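Local coordinates for protein Xyn30D (PDB 4QB6) that probably degrades glucuronoxylan as a family 30 xylanase and, through its carbohydrate-binding module, binds calcium and glucuronic acid-bearing xylan fragments, at residues 59-64 with 156-161; 66-71 with 144-149; 91-96 with 131-136; 100-105 with 150-155. All blocks are in the same frame, centred on the assembly; numbering follows the deposited sequence.

Contact 1: 59-64 with 156-161; sequences GYTGSG and MDNITV. With CA (calcium ion), chain D.
Asp157 turns CG trans to its backbone N (chi1 -173°), which carries the carboxylate out from strand 155-163 to the loop 59-64. Tyr60 meets it with CB, which lies against OD1. The Tyr60 CG sits between N and the carbonyl carbon (chi1 54°), and this folds one ring face over Gly64 CA instead of toward the strand. The N-H of Thr61 is shared by the whole carboxylate. Thr61 N is 3.0 Å from Asp157 OD1 and 3.0 Å from Asp157 OD2. Both oxygens use their syn lone pairs, which places the donor in the fork of the group. Both branches of the fork are bent at the hydrogen, the one to OD2 (144°) more than the one to OD1. Asp157 also grips the calcium ion twice, through OD1 and its own carbonyl. Asp157 OD1 lies 2.3 Å from the ion, and Asp157 O lies 2.6 Å from it. From the loop, Thr61 O and Gly64 O are each 2.4 Å from the calcium. A type II' turn runs from Thr61 to Gly64 and brings both of its end carbonyls onto the ion. The shared cation would offset the repulsion between the crowded oxygens. Glu41 and Glu43 complete the coordination. Asp157 OD2 forms a salt bridge with Arg94, whose NH1 also bonds Gly59 O. Opposite Arg94 the strand fits in an extra residue, Asp157 and Asn158 together, as a classic beta bulge. This is a calcium site away from the sugar, joining a loop to a strand of the beta sandwich of this carbohydrate-binding module.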
loop_
_atom_site.group_PDB
_atom_site.type_symbol
_atom_site.label_atom_id
_atom_site.label_comp_id
_atom_site.label_asym_id
_atom_site.label_seq_id
_atom_site.Cartn_x
_atom_site.Cartn_y
_atom_site.Cartn_z
ATOM N N GLY A 59 6.474 15.351 -3.229
ATOM C CA GLY A 59 7.450 14.300 -3.100
ATOM C C GLY A 59 7.013 12.921 -3.521
ATOM O O GLY A 59 7.804 11.994 -3.487
ATOM N N TYR A 60 5.735 12.797 -3.899
ATOM C CA TYR A 60 5.189 11.551 -4.420
ATOM C C TYR A 60 5.762 11.226 -5.786
ATOM O O TYR A 60 6.211 12.103 -6.533
ATOM C CB TYR A 60 3.651 11.640 -4.490
ATOM C CG TYR A 60 3.164 12.842 -5.270
ATOM C CD1 TYR A 60 3.119 12.811 -6.656
ATOM C CD2 TYR A 60 2.799 14.023 -4.636
ATOM C CE1 TYR A 60 2.704 13.910 -7.399
ATOM C CE2 TYR A 60 2.395 15.143 -5.373
ATOM C CZ TYR A 60 2.336 15.051 -6.740
ATOM O OH TYR A 60 1.936 16.161 -7.489
ATOM N N THR A 61 5.625 9.962 -6.147
ATOM C CA THR A 61 6.046 9.392 -7.423
ATOM C C THR A 61 4.764 9.337 -8.265
ATOM O O THR A 61 3.650 9.247 -7.726
ATOM C CB THR A 61 6.632 7.963 -7.205
ATOM O OG1 THR A 61 7.836 8.011 -6.428
ATOM C CG2 THR A 61 6.965 7.257 -8.478
ATOM N N GLY A 62 4.881 9.385 -9.587
ATOM C CA GLY A 62 3.712 9.344 -10.434
ATOM C C GLY A 62 2.880 10.589 -10.376
ATOM O O GLY A 62 3.399 11.675 -10.159
ATOM N N SER A 63 1.578 10.454 -10.515
ATOM C CA SER A 63 0.696 11.598 -10.577
ATOM C C SER A 63 0.109 12.039 -9.247
ATOM O O SER A 63 -0.585 13.043 -9.175
ATOM C CB SER A 63 -0.434 11.328 -11.564
ATOM O OG SER A 63 -1.180 10.203 -11.158
ATOM N N GLY A 64 0.369 11.287 -8.170
ATOM C CA GLY A 64 -0.136 11.663 -6.869
ATOM C C GLY A 64 0.079 10.570 -5.853
ATOM O O GLY A 64 1.003 9.798 -5.963
ATOM N N MET A 156 -0.562 7.024 0.829
ATOM C CA MET A 156 0.122 5.919 0.171
ATOM C C MET A 156 0.546 6.313 -1.215
ATOM O O MET A 156 -0.292 6.680 -2.054
ATOM C CB MET A 156 -0.800 4.699 0.100
ATOM C CG MET A 156 -0.121 3.437 -0.403
ATOM S SD MET A 156 1.263 2.878 0.582
ATOM C CE MET A 156 0.545 2.493 2.107
ATOM N N ASP A 157 1.844 6.255 -1.488
ATOM C CA ASP A 157 2.373 6.700 -2.784
ATOM C C ASP A 157 2.428 5.596 -3.812
ATOM O O ASP A 157 1.975 5.784 -4.946
ATOM C CB ASP A 157 3.761 7.312 -2.586
ATOM C CG ASP A 157 4.307 7.951 -3.829
ATOM O OD1 ASP A 157 3.551 8.290 -4.752
ATOM O OD2 ASP A 157 5.541 8.109 -3.842
ATOM N N ASN A 158 3.000 4.475 -3.442
ATOM C CA ASN A 158 3.263 3.378 -4.388
ATOM C C ASN A 158 3.653 2.154 -3.603
ATOM O O ASN A 158 3.889 2.245 -2.376
ATOM C CB ASN A 158 4.337 3.775 -5.454
ATOM C CG ASN A 158 5.731 3.918 -4.902
ATOM O OD1 ASN A 158 6.473 4.864 -5.260
ATOM N ND2 ASN A 158 6.128 3.009 -4.139
ATOM N N ILE A 159 3.695 1.019 -4.277
ATOM C CA ILE A 159 4.358 -0.176 -3.776
ATOM C C ILE A 159 5.381 -0.654 -4.774
ATOM O O ILE A 159 5.270 -0.403 -6.000
ATOM C CB ILE A 159 3.399 -1.333 -3.474
ATOM C CG1 ILE A 159 2.586 -1.724 -4.713
ATOM C CG2 ILE A 159 2.538 -0.961 -2.301
ATOM C CD1 ILE A 159 1.742 -2.955 -4.536
ATOM N N THR A 160 6.416 -1.299 -4.275
ATOM C CA THR A 160 7.396 -1.996 -5.137
ATOM C C THR A 160 7.391 -3.433 -4.732
ATOM O O THR A 160 7.486 -3.744 -3.532
ATOM C CB THR A 160 8.778 -1.387 -5.026
ATOM O OG1 THR A 160 8.712 -0.000 -5.359
ATOM C CG2 THR A 160 9.776 -2.080 -5.948
ATOM N N VAL A 161 7.305 -4.341 -5.684
ATOM C CA VAL A 161 7.239 -5.783 -5.425
ATOM C C VAL A 161 8.483 -6.401 -6.023
ATOM O O VAL A 161 8.788 -6.181 -7.208
ATOM C CB VAL A 161 5.991 -6.392 -6.082
ATOM C CG1 VAL A 161 5.903 -7.880 -5.804
ATOM C CG2 VAL A 161 4.740 -5.666 -5.588
HETATM CA CA CA D . 2.211 7.831 -6.513
#

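Contact 2: 66-71 with 144-149; sequences VNFNAY and LRIVTT. With CA (calcium ion), chain C; GCU (alpha-D-glucopyranuronic acid), chain B.
Thr148 OG1 gives its hydrogen to Ala70 O from an unusual side. Thr148 OG1 is 2.9 Å from Ala70 O, but the donor stands 40° out of the carbonyl plane, and the C=O...donor angle is 138°. The bond therefore does not follow a lone pair. OG1 lies between the backbone N and the carbonyl carbon of Thr148 (chi1 67°), which points the hydroxyl at the chain 70-71 and leaves CG2 for the Phe68 ring. The hydroxyl is gripped again by the backbone N of Ser74. Thr148 CG2 approaches the ring obliquely, 3.6 Å from Phe68 CD1. Ile146 comes to the ring edge instead, with its CD1 3.9 Å from Phe68 CZ and its CG1 in the ring plane. A valine in place of Thr148 could still touch the ring, but it would probably leave Ala70 O and Ser74 N without their shared mate and let the chain after Phe68 shift. Phe68 itself and Asn67 before it bind metal. Asn67 OD1 and Phe68 O are each 2.4 Å from the calcium ion. The glucuronic acid adds its O4 at 2.5 Å and its O6A at 2.4 Å from the same ion. Two waters and Glu152 complete the shell. One of these waters also accepts a weak bond from Phe68 N. Asn67 ND2 is held by Glu54, which should fix the turn of the amide. Phe68 thus roots in the sandwich core while its carbonyl binds the calcium, in a calcium-dependent uronic acid site like those known in family 35 modules.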
loop_
_atom_site.group_PDB
_atom_site.type_symbol
_atom_site.label_atom_id
_atom_site.label_comp_id
_atom_site.label_asym_id
_atom_site.label_seq_id
_atom_site.Cartn_x
_atom_site.Cartn_y
_atom_site.Cartn_z
ATOM N N VAL A 66 -2.479 8.322 -2.597
ATOM C CA VAL A 66 -3.852 8.047 -2.126
ATOM C C VAL A 66 -3.977 8.433 -0.664
ATOM O O VAL A 66 -3.125 8.063 0.165
ATOM C CB VAL A 66 -4.220 6.586 -2.345
ATOM C CG1 VAL A 66 -5.559 6.275 -1.689
ATOM C CG2 VAL A 66 -4.251 6.283 -3.828
ATOM N N ASN A 67 -5.051 9.141 -0.347
ATOM C CA ASN A 67 -5.408 9.498 0.984
ATOM C C ASN A 67 -6.590 8.638 1.410
ATOM O O ASN A 67 -7.662 8.702 0.789
ATOM C CB ASN A 67 -5.770 10.990 0.981
ATOM C CG ASN A 67 -6.172 11.482 2.323
ATOM O OD1 ASN A 67 -6.300 10.713 3.250
ATOM N ND2 ASN A 67 -6.410 12.780 2.448
ATOM N N PHE A 68 -6.413 7.768 2.404
ATOM C CA PHE A 68 -7.548 7.021 2.982
ATOM C C PHE A 68 -8.430 7.985 3.731
ATOM O O PHE A 68 -7.945 8.755 4.518
ATOM C CB PHE A 68 -7.057 5.951 3.969
ATOM C CG PHE A 68 -6.174 4.861 3.390
ATOM C CD1 PHE A 68 -6.725 3.669 2.912
ATOM C CD2 PHE A 68 -4.781 4.987 3.409
ATOM C CE1 PHE A 68 -5.908 2.655 2.490
ATOM C CE2 PHE A 68 -3.987 3.948 2.959
ATOM C CZ PHE A 68 -4.546 2.799 2.485
ATOM N N ASN A 69 -9.738 7.917 3.534
ATOM C CA ASN A 69 -10.602 8.850 4.271
ATOM C C ASN A 69 -11.293 8.317 5.484
ATOM O O ASN A 69 -11.583 9.090 6.413
ATOM C CB ASN A 69 -11.634 9.449 3.349
ATOM C CG ASN A 69 -11.006 10.322 2.298
ATOM O OD1 ASN A 69 -11.210 10.099 1.125
ATOM N ND2 ASN A 69 -10.159 11.257 2.724
ATOM N N ALA A 70 -11.549 7.032 5.534
ATOM C CA ALA A 70 -12.317 6.438 6.638
ATOM C C ALA A 70 -11.412 5.723 7.607
ATOM O O ALA A 70 -10.446 5.026 7.213
ATOM C CB ALA A 70 -13.366 5.482 6.121
ATOM N N TYR A 71 -11.735 5.812 8.884
ATOM C CA TYR A 71 -10.947 5.163 9.896
ATOM C C TYR A 71 -10.977 3.653 9.758
ATOM O O TYR A 71 -9.963 2.996 10.088
ATOM C CB TYR A 71 -11.337 5.598 11.324
ATOM C CG TYR A 71 -10.586 6.831 11.740
ATOM C CD1 TYR A 71 -10.883 8.076 11.211
ATOM C CD2 TYR A 71 -9.559 6.748 12.667
ATOM C CE1 TYR A 71 -10.157 9.199 11.600
ATOM C CE2 TYR A 71 -8.831 7.858 13.026
ATOM C CZ TYR A 71 -9.141 9.063 12.494
ATOM O OH TYR A 71 -8.408 10.172 12.885
ATOM N N LEU A 144 -3.724 -7.389 -4.595
ATOM C CA LEU A 144 -3.307 -7.078 -3.224
ATOM C C LEU A 144 -4.126 -5.895 -2.781
ATOM O O LEU A 144 -4.156 -4.864 -3.471
ATOM C CB LEU A 144 -1.819 -6.751 -3.194
ATOM C CG LEU A 144 -1.142 -6.559 -1.846
ATOM C CD1 LEU A 144 0.335 -6.929 -1.897
ATOM C CD2 LEU A 144 -1.298 -5.124 -1.374
ATOM N N ARG A 145 -4.793 -6.038 -1.632
ATOM C CA ARG A 145 -5.617 -4.975 -1.099
ATOM C C ARG A 145 -5.144 -4.638 0.315
ATOM O O ARG A 145 -4.707 -5.502 1.096
ATOM C CB ARG A 145 -7.106 -5.360 -1.107
ATOM C CG ARG A 145 -8.007 -4.207 -0.699
ATOM C CD ARG A 145 -9.445 -4.489 -1.008
ATOM N NE ARG A 145 -9.763 -5.675 -0.264
ATOM C CZ ARG A 145 -10.690 -5.806 0.675
ATOM N NH1 ARG A 145 -11.473 -4.796 1.020
ATOM N NH2 ARG A 145 -10.835 -6.990 1.248
ATOM N N ILE A 146 -5.177 -3.355 0.619
ATOM C CA ILE A 146 -4.872 -2.856 1.967
ATOM C C ILE A 146 -6.052 -2.036 2.472
ATOM O O ILE A 146 -6.622 -1.253 1.714
ATOM C CB ILE A 146 -3.553 -2.098 1.962
ATOM C CG1 ILE A 146 -3.586 -0.787 1.161
ATOM C CG2 ILE A 146 -2.455 -3.002 1.446
ATOM C CD1 ILE A 146 -2.260 -0.065 1.140
ATOM N N VAL A 147 -6.407 -2.253 3.733
ATOM C CA VAL A 147 -7.693 -1.800 4.257
ATOM C C VAL A 147 -7.499 -1.216 5.636
ATOM O O VAL A 147 -6.857 -1.819 6.493
ATOM C CB VAL A 147 -8.693 -2.962 4.324
ATOM C CG1 VAL A 147 -10.090 -2.432 4.612
ATOM C CG2 VAL A 147 -8.737 -3.767 3.029
ATOM N N THR A 148 -8.129 -0.069 5.907
ATOM C CA THR A 148 -8.106 0.506 7.248
ATOM C C THR A 148 -9.034 -0.291 8.182
ATOM O O THR A 148 -9.971 -0.937 7.727
ATOM C CB THR A 148 -8.434 2.011 7.234
ATOM O OG1 THR A 148 -9.794 2.193 6.848
ATOM C CG2 THR A 148 -7.531 2.767 6.337
ATOM N N THR A 149 -8.694 -0.266 9.470
ATOM C CA THR A 149 -9.284 -1.170 10.462
ATOM C C THR A 149 -9.630 -0.462 11.750
ATOM O O THR A 149 -9.930 -1.120 12.751
ATOM C CB THR A 149 -8.306 -2.319 10.796
ATOM O OG1 THR A 149 -7.153 -1.773 11.394
ATOM C CG2 THR A 149 -7.904 -3.137 9.550
HETATM CA CA CA C . -6.367 10.219 5.555
HETATM C C1 GCU B . -4.518 15.703 6.904
HETATM C C2 GCU B . -3.719 15.562 5.635
HETATM C C3 GCU B . -4.129 14.339 4.842
HETATM C C4 GCU B . -4.102 13.067 5.790
HETATM C C5 GCU B . -5.007 13.338 6.975
HETATM C C6 GCU B . -5.061 12.218 7.930
HETATM O O2 GCU B . -3.790 16.789 4.865
HETATM O O3 GCU B . -3.301 14.064 3.717
HETATM O O4 GCU B . -4.661 11.955 5.059
HETATM O O5 GCU B . -4.457 14.470 7.618
HETATM O O6A GCU B . -5.401 11.100 7.517
HETATM O O6B GCU B . -4.776 12.402 9.106
HETATM O O HOH W 1 -4.524 8.834 4.700
HETATM O O HOH W 2 -7.979 12.006 5.446
#

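Contact 3: 91-96 with 131-136; sequences VKFRYA and KTIQVA
Lys131 O is gripped by two groups of strand 87-96. Phe93 N bonds it at 2.8 Å, with 160° at the hydrogen. Lys92 CA adds a CA-H...O contact, 3.3 Å from Lys131 O. The return bond runs from Lys131 N to Phe93 O at 3.0 Å. Val91 and Ile133 form the next hydrogen-bonded pair, with Val91 N 2.9 Å from Ile133 O. Between them Lys92 and Thr132 make a non-hydrogen-bonded pair. These are antiparallel neighbours in one sheet of the beta sandwich, and strand 128-137 is its outermost strand. The face bearing Val91, Phe93 and Ile133 turns into the core. Ile133 places CG1 between its backbone N and carbonyl carbon (chi1 62°), which swings CD1 to the Phe93 ring edge, 3.7 Å from CE1. Val91 CG2 meets Val135 CG2 at 3.8 Å. Lys131 starts on this same face. Its CB lies 3.8 Å from Tyr95 CE1, and its ammonium group reaches on to a salt bridge with Glu117 and a cation-pi contact with Phe119. Phe93 and Tyr95 both meet Phe119 edge-to-face. On the other face, Lys92 CG passes Thr132 OG1 at 3.6 Å.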
loop_
_atom_site.group_PDB
_atom_site.type_symbol
_atom_site.label_atom_id
_atom_site.label_comp_id
_atom_site.label_asym_id
_atom_site.label_seq_id
_atom_site.Cartn_x
_atom_site.Cartn_y
_atom_site.Cartn_z
ATOM N N VAL A 91 7.257 -6.651 -0.474
ATOM C CA VAL A 91 6.370 -5.586 -0.900
ATOM C C VAL A 91 6.734 -4.357 -0.100
ATOM O O VAL A 91 6.595 -4.356 1.135
ATOM C CB VAL A 91 4.881 -5.951 -0.733
ATOM C CG1 VAL A 91 4.008 -4.798 -1.159
ATOM C CG2 VAL A 91 4.549 -7.217 -1.524
ATOM N N LYS A 92 7.244 -3.351 -0.772
ATOM C CA LYS A 92 7.753 -2.142 -0.153
ATOM C C LYS A 92 6.817 -0.998 -0.422
ATOM O O LYS A 92 6.642 -0.579 -1.566
ATOM C CB LYS A 92 9.162 -1.855 -0.664
ATOM C CG LYS A 92 9.773 -0.580 -0.084
ATOM C CD LYS A 92 11.228 -0.405 -0.500
ATOM C CE LYS A 92 11.405 -0.247 -1.981
ATOM N NZ LYS A 92 12.863 -0.125 -2.298
ATOM N N PHE A 93 6.173 -0.495 0.617
ATOM C CA PHE A 93 5.249 0.619 0.549
ATOM C C PHE A 93 5.998 1.911 0.722
ATOM O O PHE A 93 6.802 2.014 1.662
ATOM C CB PHE A 93 4.228 0.534 1.702
ATOM C CG PHE A 93 3.385 -0.706 1.691
ATOM C CD1 PHE A 93 3.803 -1.859 2.335
ATOM C CD2 PHE A 93 2.170 -0.734 1.025
ATOM C CE1 PHE A 93 3.015 -2.981 2.326
ATOM C CE2 PHE A 93 1.407 -1.882 1.006
ATOM C CZ PHE A 93 1.842 -3.003 1.654
ATOM N N ARG A 94 5.770 2.895 -0.122
ATOM C CA ARG A 94 6.279 4.259 0.068
ATOM C C ARG A 94 5.096 5.079 0.525
ATOM O O ARG A 94 4.066 5.142 -0.172
ATOM C CB ARG A 94 6.893 4.824 -1.200
ATOM C CG ARG A 94 7.572 6.183 -0.978
ATOM C CD ARG A 94 8.415 6.570 -2.179
ATOM N NE ARG A 94 9.257 7.764 -1.946
ATOM C CZ ARG A 94 8.934 8.983 -2.303
ATOM N NH1 ARG A 94 7.772 9.248 -2.842
ATOM N NH2 ARG A 94 9.777 9.997 -2.091
ATOM N N TYR A 95 5.213 5.701 1.698
ATOM C CA TYR A 95 4.072 6.317 2.381
ATOM C C TYR A 95 4.492 7.468 3.244
ATOM O O TYR A 95 5.675 7.580 3.591
ATOM C CB TYR A 95 3.337 5.258 3.248
ATOM C CG TYR A 95 4.076 4.891 4.515
ATOM C CD1 TYR A 95 5.101 3.948 4.522
ATOM C CD2 TYR A 95 3.768 5.505 5.719
ATOM C CE1 TYR A 95 5.784 3.649 5.683
ATOM C CE2 TYR A 95 4.442 5.197 6.876
ATOM C CZ TYR A 95 5.457 4.291 6.847
ATOM O OH TYR A 95 6.147 3.958 8.017
ATOM N N ALA A 96 3.537 8.295 3.643
ATOM C CA ALA A 96 3.806 9.392 4.568
ATOM C C ALA A 96 2.809 9.323 5.680
ATOM O O ALA A 96 1.640 8.976 5.479
ATOM C CB ALA A 96 3.742 10.723 3.841
ATOM N N LYS A 131 8.220 0.943 4.099
ATOM C CA LYS A 131 7.995 -0.214 4.950
ATOM C C LYS A 131 7.915 -1.405 4.069
ATOM O O LYS A 131 7.183 -1.389 3.051
ATOM C CB LYS A 131 6.701 -0.067 5.700
ATOM C CG LYS A 131 6.299 -1.317 6.452
ATOM C CD LYS A 131 4.947 -1.126 7.103
ATOM C CE LYS A 131 4.333 -2.448 7.473
ATOM N NZ LYS A 131 5.033 -3.036 8.622
ATOM N N THR A 132 8.619 -2.473 4.411
ATOM C CA THR A 132 8.620 -3.697 3.601
ATOM C C THR A 132 8.013 -4.829 4.357
ATOM O O THR A 132 8.344 -5.035 5.544
ATOM C CB THR A 132 10.053 -4.064 3.180
ATOM O OG1 THR A 132 10.587 -3.008 2.393
ATOM C CG2 THR A 132 10.092 -5.316 2.326
ATOM N N ILE A 133 7.089 -5.537 3.725
ATOM C CA ILE A 133 6.539 -6.767 4.267
ATOM C C ILE A 133 6.981 -7.919 3.364
ATOM O O ILE A 133 7.316 -7.720 2.184
ATOM C CB ILE A 133 5.013 -6.727 4.357
ATOM C CG1 ILE A 133 4.378 -6.581 2.988
ATOM C CG2 ILE A 133 4.533 -5.591 5.259
ATOM C CD1 ILE A 133 2.860 -6.619 2.953
ATOM N N GLN A 134 7.041 -9.128 3.906
ATOM C CA GLN A 134 7.294 -10.324 3.117
ATOM C C GLN A 134 6.050 -11.184 3.102
ATOM O O GLN A 134 5.663 -11.672 4.143
ATOM C CB GLN A 134 8.459 -11.100 3.721
ATOM C CG GLN A 134 9.690 -10.252 3.953
ATOM C CD GLN A 134 10.724 -10.956 4.817
ATOM O OE1 GLN A 134 11.124 -10.438 5.855
ATOM N NE2 GLN A 134 11.141 -12.132 4.401
ATOM N N VAL A 135 5.434 -11.380 1.931
ATOM C CA VAL A 135 4.178 -12.097 1.757
ATOM C C VAL A 135 4.304 -13.082 0.598
ATOM O O VAL A 135 5.030 -12.815 -0.369
ATOM C CB VAL A 135 2.980 -11.150 1.527
ATOM C CG1 VAL A 135 2.643 -10.365 2.788
ATOM C CG2 VAL A 135 3.214 -10.223 0.340
ATOM N N ALA A 136 3.523 -14.148 0.649
ATOM C CA ALA A 136 3.494 -15.131 -0.422
ATOM C C ALA A 136 2.632 -14.618 -1.545
ATOM O O ALA A 136 1.547 -14.100 -1.325
ATOM C CB ALA A 136 2.923 -16.434 0.101
#

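Contact 4: 100-105 with 150-155; sequences GTRNLD and GTEGPN. With CA (calcium ion), chain C; GCU (alpha-D-glucopyranuronic acid), chain B.
The glucuronic acid pocket is built where the start of strand 102-108 meets the loop 150-155. Arg102 reaches in with its chain extended from CG to NE, passing along Thr151 O. Its guanidinium meets the sugar carboxylate with two parallel-running bonds. Arg102 NH1 is 2.8 Å from O6A of the sugar, nearly straight at 172°. Arg102 NH2 is 2.9 Å from the sugar O6B. Arg102 NH1 also gives a hydrogen to Gly153 O at 2.9 Å, coming from above the carbonyl plane. Glu152 CB lies over one guanidinium face. A leucine in place of Arg102 would probably leave O6B of the sugar without its NH2 donor, the carboxylate with the calcium but no arginine, and Gly153 O without this donor. Both carboxylate oxygens of Glu152 bind the calcium ion that also holds the sugar. Glu152 OE1 takes the N-H of Gly153 on its anti lone pair at 2.9 Å (177°), which should steady the group. Behind the pocket, Asn103 N bonds Thr151 OG1 at 2.9 Å and 174°. A water links Asn103 O, Thr151 N and Glu152 O. Leu104 CD1 packs on Pro154 CD at 4.1 Å. Tyr57, Asn67, Trp125 and Asn155 also line the pocket. An arginine paired with the acid, beside a calcium shared by protein and sugar, marks the uronic acid site of a family 35 carbohydrate-binding module.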
loop_
_atom_site.group_PDB
_atom_site.type_symbol
_atom_site.label_atom_id
_atom_site.label_comp_id
_atom_site.label_asym_id
_atom_site.label_seq_id
_atom_site.Cartn_x
_atom_site.Cartn_y
_atom_site.Cartn_z
ATOM N N GLY A 100 1.982 9.179 14.842
ATOM C CA GLY A 100 1.253 7.987 15.273
ATOM C C GLY A 100 1.482 6.795 14.384
ATOM O O GLY A 100 2.137 6.910 13.333
ATOM N N THR A 101 0.916 5.673 14.782
ATOM C CA THR A 101 0.959 4.427 14.043
ATOM C C THR A 101 -0.427 4.137 13.551
ATOM O O THR A 101 -1.387 4.266 14.293
ATOM C CB THR A 101 1.464 3.279 14.911
ATOM O OG1 THR A 101 2.828 3.579 15.259
ATOM C CG2 THR A 101 1.410 1.946 14.199
ATOM N N ARG A 102 -0.552 3.720 12.290
ATOM C CA ARG A 102 -1.833 3.349 11.704
ATOM C C ARG A 102 -1.721 1.957 11.161
ATOM O O ARG A 102 -0.700 1.615 10.539
ATOM C CB ARG A 102 -2.269 4.346 10.646
ATOM C CG ARG A 102 -2.422 5.759 11.194
ATOM C CD ARG A 102 -2.969 6.751 10.195
ATOM N NE ARG A 102 -3.158 8.054 10.808
ATOM C CZ ARG A 102 -3.713 9.092 10.200
ATOM N NH1 ARG A 102 -4.139 9.003 8.972
ATOM N NH2 ARG A 102 -3.877 10.246 10.835
ATOM N N ASN A 103 -2.742 1.146 11.386
ATOM C CA ASN A 103 -2.697 -0.279 11.048
ATOM C C ASN A 103 -3.543 -0.586 9.848
ATOM O O ASN A 103 -4.599 0.011 9.653
ATOM C CB ASN A 103 -3.145 -1.113 12.245
ATOM C CG ASN A 103 -2.531 -0.634 13.539
ATOM O OD1 ASN A 103 -3.259 -0.276 14.471
ATOM N ND2 ASN A 103 -1.208 -0.583 13.614
ATOM N N LEU A 104 -3.069 -1.501 9.018
ATOM C CA LEU A 104 -3.837 -1.929 7.839
ATOM C C LEU A 104 -3.950 -3.431 7.773
ATOM O O LEU A 104 -2.949 -4.137 8.010
ATOM C CB LEU A 104 -3.221 -1.442 6.517
ATOM C CG LEU A 104 -2.959 0.044 6.350
ATOM C CD1 LEU A 104 -2.309 0.346 5.018
ATOM C CD2 LEU A 104 -4.252 0.840 6.436
ATOM N N ASP A 105 -5.105 -3.950 7.398
ATOM C CA ASP A 105 -5.218 -5.358 7.002
ATOM C C ASP A 105 -4.708 -5.471 5.579
ATOM O O ASP A 105 -4.937 -4.595 4.752
ATOM C CB ASP A 105 -6.679 -5.824 7.066
ATOM C CG ASP A 105 -7.173 -6.168 8.449
ATOM O OD1 ASP A 105 -6.400 -6.291 9.401
ATOM O OD2 ASP A 105 -8.417 -6.370 8.528
ATOM N N GLY A 150 -9.551 0.855 11.788
ATOM C CA GLY A 150 -9.907 1.621 12.981
ATOM C C GLY A 150 -8.993 2.766 13.288
ATOM O O GLY A 150 -9.344 3.630 14.092
ATOM N N THR A 151 -7.825 2.843 12.647
ATOM C CA THR A 151 -6.873 3.911 12.869
ATOM C C THR A 151 -6.601 4.737 11.596
ATOM O O THR A 151 -5.673 5.530 11.557
ATOM C CB THR A 151 -5.554 3.393 13.487
ATOM O OG1 THR A 151 -5.092 2.233 12.778
ATOM C CG2 THR A 151 -5.771 3.028 14.956
ATOM N N GLU A 152 -7.460 4.613 10.597
ATOM C CA GLU A 152 -7.277 5.326 9.321
ATOM C C GLU A 152 -5.982 4.795 8.673
ATOM O O GLU A 152 -5.558 3.668 8.958
ATOM C CB GLU A 152 -7.359 6.856 9.515
ATOM C CG GLU A 152 -8.226 7.586 8.500
ATOM C CD GLU A 152 -7.490 8.512 7.557
ATOM O OE1 GLU A 152 -6.412 8.139 7.036
ATOM O OE2 GLU A 152 -7.982 9.628 7.276
ATOM N N GLY A 153 -5.397 5.542 7.755
ATOM C CA GLY A 153 -4.226 5.007 7.054
ATOM C C GLY A 153 -3.195 6.043 6.762
ATOM O O GLY A 153 -3.468 7.231 6.760
ATOM N N PRO A 154 -1.980 5.610 6.428
ATOM C CA PRO A 154 -0.982 6.532 5.919
ATOM C C PRO A 154 -1.360 7.023 4.531
ATOM O O PRO A 154 -2.102 6.349 3.829
ATOM C CB PRO A 154 0.259 5.663 5.859
ATOM C CG PRO A 154 -0.262 4.314 5.539
ATOM C CD PRO A 154 -1.572 4.212 6.283
ATOM N N ASN A 155 -0.846 8.163 4.106
ATOM C CA ASN A 155 -0.990 8.538 2.725
ATOM C C ASN A 155 -0.071 7.625 1.900
ATOM O O ASN A 155 1.106 7.448 2.255
ATOM C CB ASN A 155 -0.641 9.985 2.486
ATOM C CG ASN A 155 -1.659 10.946 3.035
ATOM O OD1 ASN A 155 -2.782 10.583 3.376
ATOM N ND2 ASN A 155 -1.285 12.216 3.063
HETATM CA CA CA C . -6.367 10.219 5.555
HETATM C C1 GCU B . -4.518 15.703 6.904
HETATM C C2 GCU B . -3.719 15.562 5.635
HETATM C C3 GCU B . -4.129 14.339 4.842
HETATM C C4 GCU B . -4.102 13.067 5.790
HETATM C C5 GCU B . -5.007 13.338 6.975
HETATM C C6 GCU B . -5.061 12.218 7.930
HETATM O O2 GCU B . -3.790 16.789 4.865
HETATM O O3 GCU B . -3.301 14.064 3.717
HETATM O O4 GCU B . -4.661 11.955 5.059
HETATM O O5 GCU B . -4.457 14.470 7.618
HETATM O O6A GCU B . -5.401 11.100 7.517
HETATM O O6B GCU B . -4.776 12.402 9.106
HETATM O O HOH W 3 -6.655 1.516 10.284
HETATM O O HOH W 4 -6.362 -0.074 13.466
HETATM O O HOH W 1 -4.524 8.834 4.700
HETATM O O HOH W 2 -7.979 12.006 5.446
#

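In the fold
All four contacts lie in one beta-sandwich module. Contacts 2 and 4 are the closest, with centres about 8 Å apart. They share the sheet of strands 140-149 and 102-108, and both reach the same calcium and glucuronic acid. Contacts 1 and 3 have centres about 12 Å apart in the other sheet, where strands 155-163 and 87-96 are neighbours. Along the chain, contact 1 encloses the rest, while contact 4 alternates with contacts 2 and 3. Ile146 and Phe93 pack between the sheets, linking contacts 2 and 3. Contacts 1 and 4 have centres about 17 Å apart. The Asp157 side chain of contact 1 is about 13 Å from the sugar-bound calcium, so the two metal sites are distinct.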